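Local coordinates for secreted protein ESXB (Bacillus anthracis, PDB 4J10), which is a secreted WXG100-family protein of unestablished function, probably an export substrate of a type VII (ESX-like) secretion system, as its relatives are, at residues I7-P11 with E12-R16. Numbering follows the deposited sequence. Where two conformers were deposited one is given.
Sequences IKITP and EELER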
loop_
_atom_site.group_PDB
_atom_site.type_symbol
_atom_site.label_atom_id
_atom_site.label_comp_id
_atom_site.label_asym_id
_atom_site.label_seq_id
_atom_site.Cartn_x
_atom_site.Cartn_y
_atom_site.Cartn_z
ATOM N N ILE A 7 -23.070 5.608 -12.530
ATOM C CA ILE A 7 -23.356 6.412 -11.352
ATOM C C ILE A 7 -22.873 7.842 -11.555
ATOM O O ILE A 7 -21.698 8.082 -11.834
ATOM C CB ILE A 7 -22.711 5.824 -10.078
ATOM C CG1 ILE A 7 -23.062 4.342 -9.921
ATOM C CG2 ILE A 7 -23.098 6.650 -8.853
ATOM C CD1 ILE A 7 -24.551 4.049 -9.879
ATOM N N LYS A 8 -23.781 8.801 -11.415
ATOM C CA LYS A 8 -23.424 10.202 -11.620
ATOM C C LYS A 8 -22.652 10.766 -10.439
ATOM O O LYS A 8 -22.918 10.438 -9.285
ATOM C CB LYS A 8 -24.671 11.045 -11.880
ATOM C CG LYS A 8 -25.367 10.752 -13.205
ATOM C CD LYS A 8 -26.614 11.627 -13.378
ATOM C CE LYS A 8 -27.396 11.259 -14.624
ATOM N NZ LYS A 8 -28.708 11.959 -14.666
ATOM N N ILE A 9 -21.681 11.613 -10.735
ATOM C CA ILE A 9 -20.867 12.220 -9.688
ATOM C C ILE A 9 -21.697 13.209 -8.864
ATOM O O ILE A 9 -22.460 14.005 -9.408
ATOM C CB ILE A 9 -19.621 12.902 -10.287
ATOM C CG1 ILE A 9 -18.652 11.841 -10.808
ATOM C CG2 ILE A 9 -18.923 13.786 -9.253
ATOM C CD1 ILE A 9 -17.416 12.409 -11.469
ATOM N N THR A 10 -21.574 13.115 -7.544
ATOM C CA THR A 10 -22.217 14.025 -6.599
ATOM C C THR A 10 -21.175 14.289 -5.511
ATOM O O THR A 10 -20.193 13.565 -5.417
ATOM C CB THR A 10 -23.413 13.363 -5.919
ATOM O OG1 THR A 10 -22.938 12.252 -5.145
ATOM C CG2 THR A 10 -24.436 12.876 -6.950
ATOM N N PRO A 11 -21.397 15.293 -4.646
ATOM C CA PRO A 11 -20.463 15.469 -3.529
ATOM C C PRO A 11 -20.359 14.218 -2.659
ATOM O O PRO A 11 -19.280 13.880 -2.185
ATOM C CB PRO A 11 -21.090 16.623 -2.732
ATOM C CG PRO A 11 -21.884 17.375 -3.735
ATOM C CD PRO A 11 -22.422 16.344 -4.673
ATOM N N GLU A 12 -21.476 13.533 -2.458
ATOM C CA GLU A 12 -21.483 12.306 -1.672
ATOM C C GLU A 12 -20.616 11.226 -2.311
ATOM O O GLU A 12 -19.909 10.492 -1.613
ATOM C CB GLU A 12 -22.919 11.813 -1.471
ATOM C CG GLU A 12 -23.783 12.753 -0.629
ATOM C CD GLU A 12 -24.476 13.847 -1.443
ATOM O OE1 GLU A 12 -24.183 14.001 -2.645
ATOM O OE2 GLU A 12 -25.336 14.554 -0.874
ATOM N N GLU A 13 -20.661 11.115 -3.639
ATOM C CA GLU A 13 -19.834 10.111 -4.312
ATOM C C GLU A 13 -18.351 10.457 -4.164
ATOM O O GLU A 13 -17.510 9.586 -3.921
ATOM C CB GLU A 13 -20.185 9.984 -5.795
ATOM C CG GLU A 13 -21.483 9.270 -6.091
ATOM C CD GLU A 13 -21.473 7.825 -5.671
ATOM O OE1 GLU A 13 -20.388 7.284 -5.346
ATOM O OE2 GLU A 13 -22.565 7.215 -5.659
ATOM N N LEU A 14 -18.024 11.733 -4.324
ATOM C CA LEU A 14 -16.642 12.154 -4.184
ATOM C C LEU A 14 -16.142 11.932 -2.760
ATOM O O LEU A 14 -15.000 11.526 -2.552
ATOM C CB LEU A 14 -16.486 13.616 -4.587
ATOM C CG LEU A 14 -16.742 13.864 -6.074
ATOM C CD1 LEU A 14 -16.770 15.342 -6.388
ATOM C CD2 LEU A 14 -15.648 13.184 -6.884
ATOM N N GLU A 15 -17.010 12.185 -1.785
ATOM C CA GLU A 15 -16.634 11.962 -0.388
ATOM C C GLU A 15 -16.475 10.477 -0.066
ATOM O O GLU A 15 -15.593 10.111 0.715
ATOM C CB GLU A 15 -17.634 12.646 0.554
ATOM C CG GLU A 15 -17.498 14.164 0.512
ATOM C CD GLU A 15 -18.631 14.893 1.192
ATOM O OE1 GLU A 15 -19.764 14.361 1.208
ATOM O OE2 GLU A 15 -18.389 16.022 1.691
ATOM N N ARG A 16 -17.297 9.621 -0.668
ATOM C CA ARG A 16 -17.167 8.177 -0.481
ATOM C C ARG A 16 -15.806 7.705 -0.968
ATOM O O ARG A 16 -15.078 6.980 -0.271
ATOM C CB ARG A 16 -18.280 7.429 -1.236
ATOM C CG ARG A 16 -18.116 5.901 -1.209
ATOM C CD ARG A 16 -19.178 5.197 -2.043
ATOM N NE ARG A 16 -19.084 5.501 -3.470
ATOM C CZ ARG A 16 -18.234 4.925 -4.316
ATOM N NH1 ARG A 16 -17.367 4.013 -3.887
ATOM N NH2 ARG A 16 -18.234 5.285 -5.594
#
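The T10 side chain overlaps the first turn of helix 11-41 and serves as its N-cap: T10 OG1 accepts from E13 N at 3.0 Å. The N-H...O angle is 156°. A chi1 of 64° sets this hydroxyl between the backbone N and carbonyl carbon of T10, facing the turn. The same oxygen gives a weak hydrogen bond to E12 OE1, 3.3 Å away; E12 reaches it because its chain bends at chi2 (87°), bringing the carboxylate back to T10. The two side chains cross at about a right angle, while E12 lies beside P11. Behind the cap the helical pattern starts at once, L14 N bonding to T10 O at 3.0 Å and E15 N to P11 O at 2.9 Å.

E13 works in two directions. Its CG lies against T10 OG1, and its OE2 touches the CG2 methyl of I7 at 3.3 Å, the two side chains crossing nearly perpendicularly. R16, one turn on, makes a salt bridge to E13 OE1, side-on: NE and NH2 each lie 2.9 Å from E13 OE1 and approach it from opposite faces of the carboxylate plane, while that oxygen stays in the guanidinium plane. On another side of the turn, I9 CG2 rests on L14 CG at 3.9 Å, extending an apolar surface that packs on F86 and I82 of helix 48-90 and meets Q45 and W46 of the second subunit. E15 OE2 makes salt bridges to R87 and K80 of helix 48-90 in the same chain.

Taken together, the first turn, where main-chain N-H groups lack a preceding helical carbonyl, obtains an acceptor from threonine, and the glutamates E12, E13 and E15 probably interact favourably with the helix dipole, E13 and E15 also pairing with cationic side chains.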